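Local coordinates for protein methyl-coenzyme M reductase subunit gamma (Methanosarcina barkeri, PDB 1E6Y) that forms the gamma subunit of the nickel enzyme that, with coenzyme F430, releases methane from methyl-coenzyme M using coenzyme B as reductant, at residues 54-57 against 58-61; 125-128 against 129-133. All blocks are in the same frame, centred on the assembly; numbering follows the deposited sequence.

Overall arrangement
Interaction 1 (residues 54-61) spans a whole short helix, interaction 2 (residues 125-133) the start of a longer one. The first lies on the surface, its centre about 31 Å from the centre of the chain; the second is buried, about 13 Å from that centre, where strand 121-126 passes into helix 127-139. The centres of interactions 1 and 2 are about 19 Å apart, their nearest atoms about 6 Å apart. Glu-61 makes a salt bridge to Arg-319 of the beta subunit; Arg-126 bonds the backbone O of Gly-318 there and, weakly, that of Arg-319. Neither contact lies in the F430 pocket, but Arg-120, which binds coenzyme M and lines that pocket, directly precedes strand 121-126.

Interaction 1. Residues 54-57 against 58-61; sequences PPLA and EMGE
Met-59 lays its SD and CE against Pro-54 and Leu-56. The motif is one short helical turn, residues 56-59, with Pro-55 at the N-cap position. Pro-55 O takes two backbone N-H groups. Met-59 N is almost in line with the C=O bond at 3.2 Å, and Glu-58 N comes from above the carbonyl plane.

The Met-59 side chain can be followed outward. CB only skirts Pro-55 O. CG sits between the backbone N and the carbonyl carbon (chi1 56°), which brings it within 3.5 Å of Pro-55 O. The chain then runs extended. SD passes Pro-54 CD at 4.1 Å, the two side chains crossing at about a right angle. CE ends 3.6 Å from Pro-54 O and 3.8 Å from Leu-56 CD2.

That same CD2 meets the Glu-61 carboxylate, with OE2 at 3.6 Å. The charge of Glu-61 is paired with Arg-319 of the beta subunit. Leu-56 and Met-59 also pack on Ala-398 of that subunit. An alanine in place of Leu-56 would probably strip Met-59 CE of apolar cover, open a gap beside the Glu-61 carboxylate and weaken the packing on Ala-398 of the beta subunit.

Glu-58 runs extended, and its OE1 lies 3.4 Å from Pro-55 CD. Gly-60, with positive phi, ends the turn: its N donates to Leu-56 O at 2.9 Å.

Interaction 2. Residues 125-128 against 129-133; sequences ARER and DMEQC
Asp-129 lies alongside Arg-126, the two side chains pointing the same way. Its OD1 comes to 3.1 Å from Arg-126 CB, close to the backbone. Water 1 joins the pair: it donates to Asp-129 OD1 and accepts from Arg-126 N. Asp-129 CG is anti to its carbonyl carbon (chi1 -54°), which sets it beside the backbone N and brings OD1 to the Arg-126 side chain. Thr-73 OG1 bonds OD1 and Gly-75 N bonds OD2.

The guanidinium of Arg-126 leads away, to Asp-80 O, His-53 and Gly-318 O of the beta subunit. The tightly packed part is at Ala-125, whose CB lies 3.9 Å from Met-130 CB.

Glu-127 OE1 and Glu-131 OE2 stand 4.4 Å apart. Water 2 donates to both, and Arg-43 makes a salt bridge to each, which probably offsets the like charges. Arg-81 pairs with Glu-127 OE2, and Tyr-49 OH bonds Glu-131 OE1. Exposed Gln-132 is the solvent side; its N makes a weak 3.4 Å bond to Arg-128 O.

This is a strand-to-helix junction: Arg-126 ends strand 121-126, takes the N-cap position of helix 127-139 and offers its backbone O to Met-130 N at 2.8 Å, nearly straight at 167°.

Interaction 1. Residues 54-57 against 58-61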
loop_
_atom_site.group_PDB
_atom_site.type_symbol
_atom_site.label_atom_id
_atom_site.label_comp_id
_atom_site.label_asym_id
_atom_site.label_seq_id
_atom_site.Cartn_x
_atom_site.Cartn_y
_atom_site.Cartn_z
ATOM N N PRO C 54 20.269 24.402 28.939
ATOM C CA PRO C 54 21.243 24.983 29.871
ATOM C C PRO C 54 22.659 24.999 29.294
ATOM O O PRO C 54 22.972 24.237 28.375
ATOM C CB PRO C 54 21.150 24.079 31.104
ATOM C CG PRO C 54 19.792 23.469 31.021
ATOM C CD PRO C 54 19.558 23.261 29.548
ATOM N N PRO C 55 23.529 25.881 29.810
ATOM C CA PRO C 55 24.937 25.888 29.402
ATOM C C PRO C 55 25.590 24.518 29.584
ATOM O O PRO C 55 25.244 23.772 30.503
ATOM C CB PRO C 55 25.567 26.942 30.312
ATOM C CG PRO C 55 24.426 27.841 30.669
ATOM C CD PRO C 55 23.258 26.916 30.825
ATOM N N LEU C 56 26.483 24.170 28.661
ATOM C CA LEU C 56 27.183 22.889 28.705
ATOM C C LEU C 56 27.891 22.690 30.041
ATOM O O LEU C 56 27.884 21.593 30.595
ATOM C CB LEU C 56 28.203 22.802 27.567
ATOM C CG LEU C 56 27.662 22.844 26.137
ATOM C CD1 LEU C 56 28.820 22.796 25.161
ATOM C CD2 LEU C 56 26.720 21.675 25.900
ATOM N N ALA C 57 28.442 23.777 30.580
ATOM C CA ALA C 57 29.174 23.740 31.842
ATOM C C ALA C 57 28.252 23.463 33.026
ATOM O O ALA C 57 28.692 22.944 34.052
ATOM C CB ALA C 57 29.915 25.052 32.054
ATOM N N GLU C 58 26.972 23.789 32.877
ATOM C CA GLU C 58 26.004 23.558 33.943
ATOM C C GLU C 58 25.489 22.123 33.982
ATOM O O GLU C 58 25.466 21.496 35.041
ATOM C CB GLU C 58 24.817 24.517 33.826
ATOM C CG GLU C 58 23.761 24.303 34.912
ATOM C CD GLU C 58 22.658 25.343 34.906
ATOM O OE1 GLU C 58 22.700 26.273 34.073
ATOM O OE2 GLU C 58 21.754 25.240 35.760
ATOM N N MET C 59 25.033 21.618 32.840
ATOM C CA MET C 59 24.425 20.293 32.798
ATOM C C MET C 59 25.437 19.171 32.600
ATOM O O MET C 59 25.149 18.016 32.908
ATOM C CB MET C 59 23.345 20.230 31.715
ATOM C CG MET C 59 23.820 20.591 30.328
ATOM S SD MET C 59 22.499 20.480 29.101
ATOM C CE MET C 59 23.456 20.759 27.621
ATOM N N GLY C 60 26.639 19.522 32.151
ATOM C CA GLY C 60 27.655 18.516 31.893
ATOM C C GLY C 60 27.445 17.789 30.579
ATOM O O GLY C 60 26.412 17.952 29.931
ATOM N N GLU C 61 28.436 16.999 30.176
ATOM C CA GLU C 61 28.393 16.281 28.904
ATOM C C GLU C 61 28.881 14.851 29.086
ATOM O O GLU C 61 29.729 14.587 29.940
ATOM C CB GLU C 61 29.276 16.981 27.868
ATOM C CG GLU C 61 28.829 18.381 27.504
ATOM C CD GLU C 61 29.550 18.916 26.286
ATOM O OE1 GLU C 61 30.741 19.275 26.399
ATOM O OE2 GLU C 61 28.926 18.956 25.207
#

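Interaction 2. Residues 125-128 against 129-133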
loop_
_atom_site.group_PDB
_atom_site.type_symbol
_atom_site.label_atom_id
_atom_site.label_comp_id
_atom_site.label_asym_id
_atom_site.label_seq_id
_atom_site.Cartn_x
_atom_site.Cartn_y
_atom_site.Cartn_z
ATOM N N ALA C 125 22.764 28.682 12.932
ATOM C CA ALA C 125 23.803 28.398 13.915
ATOM C C ALA C 125 23.333 28.902 15.271
ATOM O O ALA C 125 22.349 29.643 15.350
ATOM C CB ALA C 125 25.112 29.086 13.514
ATOM N N ARG C 126 24.009 28.472 16.337
ATOM C CA ARG C 126 23.756 29.014 17.664
ATOM C C ARG C 126 23.738 30.539 17.554
ATOM O O ARG C 126 24.618 31.085 16.881
ATOM C CB ARG C 126 24.850 28.527 18.615
ATOM C CG ARG C 126 24.873 26.995 18.703
ATOM C CD ARG C 126 23.740 26.517 19.621
ATOM N NE ARG C 126 23.967 25.098 19.941
ATOM C CZ ARG C 126 23.394 24.487 20.972
ATOM N NH1 ARG C 126 22.559 25.128 21.776
ATOM N NH2 ARG C 126 23.692 23.201 21.171
ATOM N N GLU C 127 22.756 31.202 18.156
ATOM C CA GLU C 127 22.490 32.597 17.827
ATOM C C GLU C 127 23.715 33.512 17.839
ATOM O O GLU C 127 23.926 34.257 16.883
ATOM C CB GLU C 127 21.410 33.185 18.733
ATOM C CG GLU C 127 20.983 34.573 18.279
ATOM C CD GLU C 127 19.884 35.179 19.121
ATOM O OE1 GLU C 127 19.443 36.294 18.778
ATOM O OE2 GLU C 127 19.459 34.554 20.117
ATOM N N ARG C 128 24.540 33.438 18.883
ATOM C CA ARG C 128 25.710 34.325 18.950
ATOM C C ARG C 128 26.726 33.948 17.881
ATOM O O ARG C 128 27.390 34.839 17.336
ATOM C CB ARG C 128 26.356 34.381 20.324
ATOM C CG ARG C 128 27.289 33.229 20.689
ATOM C CD ARG C 128 27.631 33.323 22.174
ATOM N NE ARG C 128 26.416 33.205 22.973
ATOM C CZ ARG C 128 26.287 33.589 24.224
ATOM N NH1 ARG C 128 27.282 34.151 24.906
ATOM N NH2 ARG C 128 25.121 33.413 24.841
ATOM N N ASP C 129 26.860 32.658 17.566
ATOM C CA ASP C 129 27.754 32.223 16.485
ATOM C C ASP C 129 27.246 32.734 15.141
ATOM O O ASP C 129 28.027 33.163 14.294
ATOM C CB ASP C 129 27.844 30.694 16.408
ATOM C CG ASP C 129 28.241 30.049 17.724
ATOM O OD1 ASP C 129 27.874 28.874 17.907
ATOM O OD2 ASP C 129 28.941 30.677 18.550
ATOM N N MET C 130 25.938 32.618 14.934
ATOM C CA MET C 130 25.294 33.090 13.716
ATOM C C MET C 130 25.535 34.589 13.505
ATOM O O MET C 130 25.847 35.018 12.394
ATOM C CB MET C 130 23.790 32.786 13.779
ATOM C CG MET C 130 22.987 33.263 12.577
ATOM S SD MET C 130 22.531 35.006 12.708
ATOM C CE MET C 130 21.435 34.957 14.130
ATOM N N GLU C 131 25.489 35.361 14.591
ATOM C CA GLU C 131 25.683 36.811 14.513
ATOM C C GLU C 131 27.091 37.194 14.061
ATOM O O GLU C 131 27.271 38.194 13.359
ATOM C CB GLU C 131 25.372 37.473 15.858
ATOM C CG GLU C 131 23.889 37.529 16.186
ATOM C CD GLU C 131 23.538 38.623 17.183
ATOM O OE1 GLU C 131 24.391 38.965 18.029
ATOM O OE2 GLU C 131 22.402 39.135 17.128
ATOM N N GLN C 132 28.078 36.380 14.429
ATOM C CA GLN C 132 29.450 36.589 13.969
ATOM C C GLN C 132 29.537 36.435 12.456
ATOM O O GLN C 132 30.172 37.239 11.772
ATOM C CB GLN C 132 30.393 35.580 14.623
ATOM C CG GLN C 132 30.829 35.936 16.029
ATOM C CD GLN C 132 32.067 35.167 16.454
ATOM O OE1 GLN C 132 32.460 34.189 15.811
ATOM N NE2 GLN C 132 32.709 35.626 17.524
ATOM N N CYS C 133 28.928 35.368 11.947
ATOM C CA CYS C 133 28.893 35.100 10.514
ATOM C C CYS C 133 28.079 36.167 9.785
ATOM O O CYS C 133 28.500 36.679 8.741
ATOM C CB CYS C 133 28.286 33.718 10.257
ATOM S SG CYS C 133 28.177 33.287 8.517
HETATM O O HOH W 1 26.744 27.272 16.051
HETATM O O HOH W 2 20.255 37.535 16.365
#